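Local structure of dual specificity protein phosphatase 12 (Homo sapiens, 4KI9) at residues E145-T148 with S149-I152; L110-E113 with K114-K118; I75-A78 with R79-R83. The protein removes phosphate from phosphotyrosine, phosphoserine and phosphothreonine residues of proteins, this chain being the catalytic domain of the dual specificity phosphatase. The protein carries 2 engineered substitutions. One frame throughout, in Å; residues are numbered along the deposited sequence.

Overall arrangement
All three contacts are local, each made within one continuous run of chain at the end of a helix. Contact 3 (75-83) finishes helix 68-80 and leads into strand 84-88; contact 2 (110-118) starts helix 112-122; contact 1 (145-152) starts helix 151-160. No two of them touch, and their centres lie 21 to 26 Å apart. Contact 1 is a surface turn joined almost wholly by hydroxyl, carboxylate and backbone bonds. Contacts 2 and 3 are partly buried: contact 2 adds aromatic and aliphatic packing along one helix, whose buried face meets helices 95-108 and 130-141, while contact 3 sets alanine and isoleucine against the sheet, leaves glutamine and glutamate outside and closes the helix end with arginines.

Contact 1: E145-T148 with S149-I152; sequences EVDT and SSAI
D147 and S150 close a type I beta turn, 147-150, whose last residue is the N-cap of helix 151-160. The backbone bond of the turn runs from S150 N to D147 O, 3.1 Å long and nearly straight at 163°. Side chain joins backbone at the same oxygen: S150 OG donates to D147 O at 2.8 Å and lies in the carbonyl plane, so two donors of one residue grip a single acceptor. With chi1 at 69°, OG is tucked between its own backbone N and carbonyl carbon, where it also takes a hydrogen bond from Y153 N. This is the N-cap bond proper, and through it one hydroxyl ties the turn to the first turn of the helix.

A second group of bonds belongs to the D147 carboxylate, which folds over the turn. S149 N reaches OD2 of D147 at 3.0 Å from above the carboxylate plane, making an Asx turn. Just before the turn V146 N is bonded to D69 OD1 of helix 68-80; within it the T148 side chain touches Y153 of helix 151-160. Packing adds little beyond D147 OD1 against S150 CB at 3.6 Å. Two donors on OD2 would be expected to favour the charged carboxylate. The hydroxyl S149 OG completes the grip on D147 OD2 at 3.1 Å, arriving on its syn side.

Contact 2: L110-E113 with K114-K118; sequences LPFE and KAYEK
F112 and Y116 both carry CG anti to the backbone N (chi1 159° and -169°), which sends the two rings out side by side, one helical turn apart and pointing the same way. Their planes are 24° from parallel but slid apart, with centroids separated by 5.4 Å, so overlap is slight and the touch is local: F112 CZ meets Y116 CD2 at 3.6 Å. L110 supplies a different, aliphatic surface before the helix begins. Its CD2 rests on K114 CB at 3.9 Å, while CD1 faces A115 CB at 4.2 Å. The extended chain of K114 crosses L110 at about a right angle and lays its CD on P111 CD, 3.9 Å away. P111 is the N-cap, and its O opens the helical bonding by accepting from A115 N at 3.1 Å; Y116 N to F112 O follows at 2.9 Å. Y116 OH is bonded to M128 N, which fixes the far end of that ring. F112 and Y116 both touch E133 of helix 130-141, F112 also L136, while M105 and V97 of helix 95-108 meet F112 and Y116 respectively.

Contact 3: I75-A78 with R79-R83; sequences IGQA and RAEGR
A78 and R83 meet where helix 68-80 ends in a Schellman motif. The tight part is here: R83 N bonds to A78 O at 2.9 Å, and the bond spanning fewer residues, G82 N to R79 O, is also 2.9 Å, with G82 at positive phi (79°). Behind it lie the last regular helical bonds, R79 N to I75 O at 2.9 Å and A80 N to G76 O at 2.8 Å, while E81 N makes only weak bonds to Q77 O and A78 O. I75 and A78 are buried against V85 of strand 84-88.

The exposed side is carried by Q77 and E81, whose side chains run alongside each other. Here E81 OE2 comes within 2.8 Å of Q77 O, two acceptors with no hydrogen bond between them and probably an unfavourable meeting. E81 CB also lies over one face of the R83 guanidinium, offset toward its rim, and R83 makes a cation-pi contact with W50.

R79 closes the tight side, its side chain also touching V85. Bends at chi2 and chi3 (53°) curl its guanidinium back so that NE, at 3.0 Å, and NH2, at 3.2 Å, both reach R83 O from one face of its carbonyl plane. This side-on grip fixes the group's rotation. A positive charge at the carbonyl end of the helix would probably suit its dipole.

Contact 1: E145-T148 with S149-I152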
ATOM      1  N   GLU A 145       4.261   4.122  12.498  1.00 19.30           N
ATOM      2  CA  GLU A 145       4.651   2.782  12.915  1.00 23.13           C
ATOM      3  C   GLU A 145       3.394   2.060  13.356  1.00 25.84           C
ATOM      4  O   GLU A 145       2.420   2.710  13.722  1.00 24.50           O
ATOM      5  CB  GLU A 145       5.570   2.867  14.122  1.00 31.14           C
ATOM      6  CG  GLU A 145       6.994   2.476  13.845  1.00 50.39           C
ATOM      7  CD  GLU A 145       7.807   2.394  15.119  1.00 60.70           C
ATOM      8  OE1 GLU A 145       7.222   2.646  16.199  1.00 53.10           O
ATOM      9  OE2 GLU A 145       9.016   2.076  15.039  1.00 67.91           O
ATOM     10  N   VAL A 146       3.406   0.728  13.324  1.00 19.22           N
ATOM     11  CA  VAL A 146       2.343  -0.046  13.950  1.00 23.77           C
ATOM     12  C   VAL A 146       2.871  -0.433  15.323  1.00 30.30           C
ATOM     13  O   VAL A 146       3.521  -1.462  15.479  1.00 34.93           O
ATOM     14  CB  VAL A 146       1.994  -1.337  13.167  1.00 31.29           C
ATOM     15  CG1 VAL A 146       0.822  -2.050  13.818  1.00 32.17           C
ATOM     16  CG2 VAL A 146       1.694  -1.037  11.689  1.00 25.26           C
ATOM     17  N   ASP A 147       2.620   0.413  16.315  1.00 27.48           N
ATOM     18  CA  ASP A 147       3.112   0.176  17.669  1.00 23.19           C
ATOM     19  C   ASP A 147       2.090  -0.643  18.458  1.00 26.85           C
ATOM     20  O   ASP A 147       1.115  -0.098  18.975  1.00 27.79           O
ATOM     21  CB  ASP A 147       3.389   1.533  18.332  1.00 30.38           C
ATOM     22  CG  ASP A 147       3.851   1.418  19.778  1.00 33.57           C
ATOM     23  OD1 ASP A 147       4.087   2.485  20.383  1.00 41.66           O
ATOM     24  OD2 ASP A 147       3.974   0.296  20.317  1.00 34.19           O
ATOM     25  N   THR A 148       2.313  -1.949  18.572  1.00 23.89           N
ATOM     26  CA  THR A 148       1.293  -2.823  19.153  1.00 31.24           C
ATOM     27  C   THR A 148       1.149  -2.638  20.658  1.00 36.00           C
ATOM     28  O   THR A 148       0.235  -3.182  21.267  1.00 38.24           O
ATOM     29  CB  THR A 148       1.569  -4.302  18.877  1.00 35.01           C
ATOM     30  OG1 THR A 148       2.830  -4.660  19.453  1.00 39.63           O
ATOM     31  CG2 THR A 148       1.586  -4.578  17.378  1.00 32.52           C
ATOM     32  N   SER A 149       2.044  -1.867  21.261  1.00 37.68           N
ATOM     33  CA  SER A 149       1.970  -1.649  22.696  1.00 38.80           C
ATOM     34  C   SER A 149       1.293  -0.324  23.009  1.00 38.64           C
ATOM     35  O   SER A 149       1.068  -0.001  24.171  1.00 45.95           O
ATOM     36  CB  SER A 149       3.365  -1.680  23.323  1.00 41.18           C
ATOM     37  OG  SER A 149       3.932  -0.382  23.335  1.00 44.80           O
ATOM     38  N   SER A 150       0.966   0.447  21.975  1.00 32.80           N
ATOM     39  CA  SER A 150       0.349   1.751  22.192  1.00 31.52           C
ATOM     40  C   SER A 150      -1.122   1.607  22.561  1.00 30.66           C
ATOM     41  O   SER A 150      -1.770   0.610  22.227  1.00 26.19           O
ATOM     42  CB  SER A 150       0.508   2.660  20.968  1.00 29.07           C
ATOM     43  OG  SER A 150      -0.260   2.185  19.882  1.00 26.99           O
ATOM     44  N   ALA A 151      -1.638   2.600  23.276  1.00 32.45           N
ATOM     45  CA  ALA A 151      -3.046   2.620  23.622  1.00 32.67           C
ATOM     46  C   ALA A 151      -3.881   2.822  22.369  1.00 29.03           C
ATOM     47  O   ALA A 151      -5.003   2.329  22.284  1.00 32.01           O
ATOM     48  CB  ALA A 151      -3.336   3.726  24.652  1.00 31.41           C
ATOM     49  N   ILE A 152      -3.339   3.561  21.404  1.00 26.31           N
ATOM     50  CA  ILE A 152      -4.028   3.780  20.130  1.00 28.68           C
ATOM     51  C   ILE A 152      -4.271   2.452  19.406  1.00 26.56           C
ATOM     52  O   ILE A 152      -5.378   2.190  18.929  1.00 22.22           O
ATOM     53  CB  ILE A 152      -3.251   4.732  19.200  1.00 28.74           C
ATOM     54  CG1 ILE A 152      -3.341   6.166  19.698  1.00 32.97           C
ATOM     55  CG2 ILE A 152      -3.799   4.677  17.767  1.00 25.55           C
ATOM     56  CD1 ILE A 152      -2.460   7.095  18.925  1.00 36.68           C
TER

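Contact 2: L110-E113 with K114-K118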
ATOM      1  N   LEU A 110       5.714  12.096   6.392  1.00 27.91           N
ATOM      2  CA  LEU A 110       4.742  13.073   5.893  1.00 27.65           C
ATOM      3  C   LEU A 110       3.377  12.761   6.481  1.00 28.67           C
ATOM      4  O   LEU A 110       2.962  11.604   6.475  1.00 32.71           O
ATOM      5  CB  LEU A 110       4.605  12.920   4.383  1.00 31.99           C
ATOM      6  CG  LEU A 110       5.207  13.849   3.342  1.00 44.43           C
ATOM      7  CD1 LEU A 110       4.641  13.462   1.985  1.00 47.82           C
ATOM      8  CD2 LEU A 110       4.904  15.305   3.650  1.00 40.80           C
ATOM      9  N   PRO A 111       2.655  13.786   6.965  1.00 26.06           N
ATOM     10  CA  PRO A 111       1.289  13.547   7.439  1.00 29.21           C
ATOM     11  C   PRO A 111       0.375  12.937   6.373  1.00 31.73           C
ATOM     12  O   PRO A 111       0.584  13.149   5.176  1.00 26.26           O
ATOM     13  CB  PRO A 111       0.797  14.956   7.810  1.00 31.78           C
ATOM     14  CG  PRO A 111       2.033  15.688   8.174  1.00 32.46           C
ATOM     15  CD  PRO A 111       3.116  15.156   7.264  1.00 26.81           C
ATOM     16  N   PHE A 112      -0.630  12.190   6.816  1.00 26.67           N
ATOM     17  CA  PHE A 112      -1.532  11.479   5.910  1.00 29.86           C
ATOM     18  C   PHE A 112      -2.116  12.369   4.813  1.00 35.49           C
ATOM     19  O   PHE A 112      -2.124  11.999   3.636  1.00 32.11           O
ATOM     20  CB  PHE A 112      -2.674  10.822   6.695  1.00 26.88           C
ATOM     21  CG  PHE A 112      -3.889  10.510   5.854  1.00 32.15           C
ATOM     22  CD1 PHE A 112      -5.071  11.227   6.019  1.00 36.45           C
ATOM     23  CD2 PHE A 112      -3.847   9.510   4.895  1.00 24.51           C
ATOM     24  CE1 PHE A 112      -6.190  10.939   5.249  1.00 33.48           C
ATOM     25  CE2 PHE A 112      -4.955   9.218   4.125  1.00 29.77           C
ATOM     26  CZ  PHE A 112      -6.129   9.937   4.297  1.00 33.22           C
ATOM     27  N   GLU A 113      -2.593  13.548   5.198  1.00 34.51           N
ATOM     28  CA  GLU A 113      -3.275  14.411   4.249  1.00 32.93           C
ATOM     29  C   GLU A 113      -2.325  14.869   3.153  1.00 34.98           C
ATOM     30  O   GLU A 113      -2.707  14.928   1.988  1.00 38.43           O
ATOM     31  CB  GLU A 113      -3.921  15.612   4.955  1.00 43.38           C
ATOM     32  CG  GLU A 113      -5.015  15.233   5.940  1.00 52.66           C
ATOM     33  CD  GLU A 113      -6.325  14.867   5.258  1.00 68.95           C
ATOM     34  OE1 GLU A 113      -6.389  14.918   4.009  1.00 71.03           O
ATOM     35  OE2 GLU A 113      -7.298  14.534   5.972  1.00 76.38           O
ATOM     36  N   LYS A 114      -1.082  15.173   3.522  1.00 30.09           N
ATOM     37  CA  LYS A 114      -0.084  15.584   2.535  1.00 36.03           C
ATOM     38  C   LYS A 114       0.305  14.458   1.567  1.00 34.19           C
ATOM     39  O   LYS A 114       0.426  14.683   0.367  1.00 37.33           O
ATOM     40  CB  LYS A 114       1.157  16.170   3.223  1.00 33.99           C
ATOM     41  CG  LYS A 114       0.940  17.582   3.771  1.00 49.40           C
ATOM     42  CD  LYS A 114       2.060  17.967   4.723  1.00 62.78           C
ATOM     43  CE  LYS A 114       1.732  19.224   5.506  1.00 72.06           C
ATOM     44  NZ  LYS A 114       2.532  19.297   6.765  1.00 74.72           N
ATOM     45  N   ALA A 115       0.494  13.250   2.084  1.00 35.80           N
ATOM     46  CA  ALA A 115       0.866  12.117   1.235  1.00 30.64           C
ATOM     47  C   ALA A 115      -0.267  11.754   0.286  1.00 33.48           C
ATOM     48  O   ALA A 115      -0.045  11.531  -0.894  1.00 33.60           O
ATOM     49  CB  ALA A 115       1.249  10.911   2.084  1.00 27.77           C
ATOM     50  N   TYR A 116      -1.487  11.713   0.807  1.00 28.65           N
ATOM     51  CA  TYR A 116      -2.638  11.304   0.024  1.00 29.26           C
ATOM     52  C   TYR A 116      -2.910  12.352  -1.065  1.00 40.05           C
ATOM     53  O   TYR A 116      -3.311  12.017  -2.180  1.00 39.67           O
ATOM     54  CB  TYR A 116      -3.847  11.154   0.946  1.00 30.60           C
ATOM     55  CG  TYR A 116      -5.051  10.483   0.335  1.00 33.70           C
ATOM     56  CD1 TYR A 116      -4.926   9.612  -0.743  1.00 36.38           C
ATOM     57  CD2 TYR A 116      -6.319  10.731   0.831  1.00 38.33           C
ATOM     58  CE1 TYR A 116      -6.050   8.998  -1.299  1.00 36.27           C
ATOM     59  CE2 TYR A 116      -7.435  10.129   0.287  1.00 37.59           C
ATOM     60  CZ  TYR A 116      -7.295   9.263  -0.774  1.00 33.07           C
ATOM     61  OH  TYR A 116      -8.424   8.682  -1.300  1.00 39.67           O
ATOM     62  N   GLU A 117      -2.670  13.618  -0.734  1.00 44.20           N
ATOM     63  CA  GLU A 117      -2.840  14.716  -1.686  1.00 49.10           C
ATOM     64  C   GLU A 117      -1.932  14.516  -2.902  1.00 48.93           C
ATOM     65  O   GLU A 117      -2.335  14.765  -4.039  1.00 46.66           O
ATOM     66  CB  GLU A 117      -2.548  16.050  -0.996  1.00 56.86           C
ATOM     67  CG  GLU A 117      -2.536  17.268  -1.897  1.00 65.81           C
ATOM     68  CD  GLU A 117      -1.963  18.482  -1.189  1.00 77.72           C
ATOM     69  OE1 GLU A 117      -2.330  18.718  -0.017  1.00 80.50           O
ATOM     70  OE2 GLU A 117      -1.132  19.189  -1.797  1.00 85.39           O
ATOM     71  N   LYS A 118      -0.717  14.036  -2.657  1.00 48.89           N
ATOM     72  CA  LYS A 118       0.225  13.753  -3.731  1.00 44.40           C
ATOM     73  C   LYS A 118      -0.296  12.684  -4.680  1.00 45.82           C
ATOM     74  O   LYS A 118      -0.166  12.808  -5.895  1.00 49.96           O
ATOM     75  CB  LYS A 118       1.576  13.318  -3.165  1.00 46.80           C
ATOM     76  CG  LYS A 118       2.458  14.460  -2.715  1.00 51.99           C
ATOM     77  CD  LYS A 118       3.785  13.943  -2.165  1.00 53.24           C
ATOM     78  CE  LYS A 118       4.761  15.088  -1.930  1.00 59.26           C
ATOM     79  NZ  LYS A 118       5.906  14.706  -1.052  1.00 60.61           N
TER

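Contact 3: I75-A78 with R79-R83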
ATOM      1  N   ILE A  75       8.379  -2.865   0.295  1.00 16.63           N
ATOM      2  CA  ILE A  75       8.592  -1.903  -0.769  1.00 19.92           C
ATOM      3  C   ILE A  75       9.940  -1.217  -0.571  1.00 21.07           C
ATOM      4  O   ILE A  75      10.710  -1.064  -1.522  1.00 18.42           O
ATOM      5  CB  ILE A  75       7.496  -0.841  -0.803  1.00 17.84           C
ATOM      6  CG1 ILE A  75       6.128  -1.505  -1.027  1.00 17.13           C
ATOM      7  CG2 ILE A  75       7.812   0.172  -1.927  1.00 18.47           C
ATOM      8  CD1 ILE A  75       4.940  -0.561  -0.787  1.00 18.85           C
ATOM      9  N   GLY A  76      10.216  -0.816   0.671  1.00 16.52           N
ATOM     10  CA  GLY A  76      11.445  -0.121   1.008  1.00 14.20           C
ATOM     11  C   GLY A  76      12.689  -0.943   0.724  1.00 14.08           C
ATOM     12  O   GLY A  76      13.663  -0.422   0.186  1.00 17.47           O
ATOM     13  N   GLN A  77      12.673  -2.216   1.108  1.00 16.61           N
ATOM     14  CA  GLN A  77      13.821  -3.099   0.857  1.00 19.67           C
ATOM     15  C   GLN A  77      14.060  -3.308  -0.642  1.00 17.34           C
ATOM     16  O   GLN A  77      15.207  -3.299  -1.110  1.00 17.72           O
ATOM     17  CB  GLN A  77      13.645  -4.459   1.558  1.00 14.52           C
ATOM     18  CG  GLN A  77      14.868  -5.373   1.417  1.00 23.75           C
ATOM     19  CD  GLN A  77      14.777  -6.634   2.266  1.00 33.78           C
ATOM     20  OE1 GLN A  77      13.970  -6.719   3.197  1.00 36.47           O
ATOM     21  NE2 GLN A  77      15.616  -7.620   1.951  1.00 30.04           N
ATOM     22  N   ALA A  78      12.979  -3.507  -1.394  1.00 17.30           N
ATOM     23  CA  ALA A  78      13.094  -3.651  -2.838  1.00 16.73           C
ATOM     24  C   ALA A  78      13.706  -2.394  -3.458  1.00 18.24           C
ATOM     25  O   ALA A  78      14.626  -2.485  -4.263  1.00 20.44           O
ATOM     26  CB  ALA A  78      11.738  -3.954  -3.460  1.00 13.89           C
ATOM     27  N   ARG A  79      13.193  -1.226  -3.087  1.00 18.27           N
ATOM     28  CA  ARG A  79      13.690   0.037  -3.640  1.00 18.21           C
ATOM     29  C   ARG A  79      15.124   0.277  -3.158  1.00 21.47           C
ATOM     30  O   ARG A  79      15.975   0.734  -3.916  1.00 20.94           O
ATOM     31  CB  ARG A  79      12.774   1.206  -3.240  1.00 20.97           C
ATOM     32  CG  ARG A  79      11.343   1.099  -3.790  1.00 28.69           C
ATOM     33  CD  ARG A  79      11.169   1.848  -5.107  1.00 34.28           C
ATOM     34  NE  ARG A  79      12.152   1.438  -6.083  1.00 45.05           N
ATOM     35  CZ  ARG A  79      13.185   2.175  -6.474  1.00 47.33           C
ATOM     36  NH1 ARG A  79      13.367   3.395  -5.994  1.00 51.24           N
ATOM     37  NH2 ARG A  79      14.035   1.679  -7.351  1.00 42.67           N
ATOM     38  N   ALA A  80      15.414  -0.054  -1.905  1.00 18.48           N
ATOM     39  CA  ALA A  80      16.787   0.145  -1.427  1.00 21.52           C
ATOM     40  C   ALA A  80      17.775  -0.720  -2.213  1.00 27.63           C
ATOM     41  O   ALA A  80      18.963  -0.390  -2.325  1.00 26.93           O
ATOM     42  CB  ALA A  80      16.895  -0.145   0.057  1.00 20.70           C
ATOM     43  N   GLU A  81      17.269  -1.822  -2.765  1.00 21.40           N
ATOM     44  CA  GLU A  81      18.088  -2.741  -3.545  1.00 25.93           C
ATOM     45  C   GLU A  81      18.107  -2.381  -5.027  1.00 29.96           C
ATOM     46  O   GLU A  81      18.717  -3.087  -5.830  1.00 30.46           O
ATOM     47  CB  GLU A  81      17.582  -4.178  -3.358  1.00 24.77           C
ATOM     48  CG  GLU A  81      18.568  -5.106  -2.689  1.00 52.05           C
ATOM     49  CD  GLU A  81      18.731  -4.835  -1.211  1.00 61.21           C
ATOM     50  OE1 GLU A  81      19.733  -5.310  -0.628  1.00 59.23           O
ATOM     51  OE2 GLU A  81      17.856  -4.160  -0.630  1.00 67.96           O
ATOM     52  N   GLY A  82      17.452  -1.283  -5.391  1.00 29.50           N
ATOM     53  CA  GLY A  82      17.395  -0.858  -6.784  1.00 25.02           C
ATOM     54  C   GLY A  82      16.386  -1.609  -7.646  1.00 33.04           C
ATOM     55  O   GLY A  82      16.504  -1.616  -8.868  1.00 30.47           O
ATOM     56  N   ARG A  83      15.394  -2.243  -7.022  1.00 24.73           N
ATOM     57  CA  ARG A  83      14.347  -2.952  -7.763  1.00 24.45           C
ATOM     58  C   ARG A  83      13.133  -2.048  -7.988  1.00 25.29           C
ATOM     59  O   ARG A  83      12.757  -1.269  -7.104  1.00 27.65           O
ATOM     60  CB  ARG A  83      13.918  -4.226  -7.017  1.00 21.00           C
ATOM     61  CG  ARG A  83      15.055  -5.199  -6.785  1.00 25.77           C
ATOM     62  CD  ARG A  83      14.655  -6.409  -5.935  1.00 25.15           C
ATOM     63  NE  ARG A  83      15.855  -7.185  -5.629  1.00 38.38           N
ATOM     64  CZ  ARG A  83      16.314  -7.443  -4.406  1.00 40.34           C
ATOM     65  NH1 ARG A  83      17.434  -8.141  -4.263  1.00 44.63           N
ATOM     66  NH2 ARG A  83      15.659  -7.024  -3.330  1.00 39.24           N
TER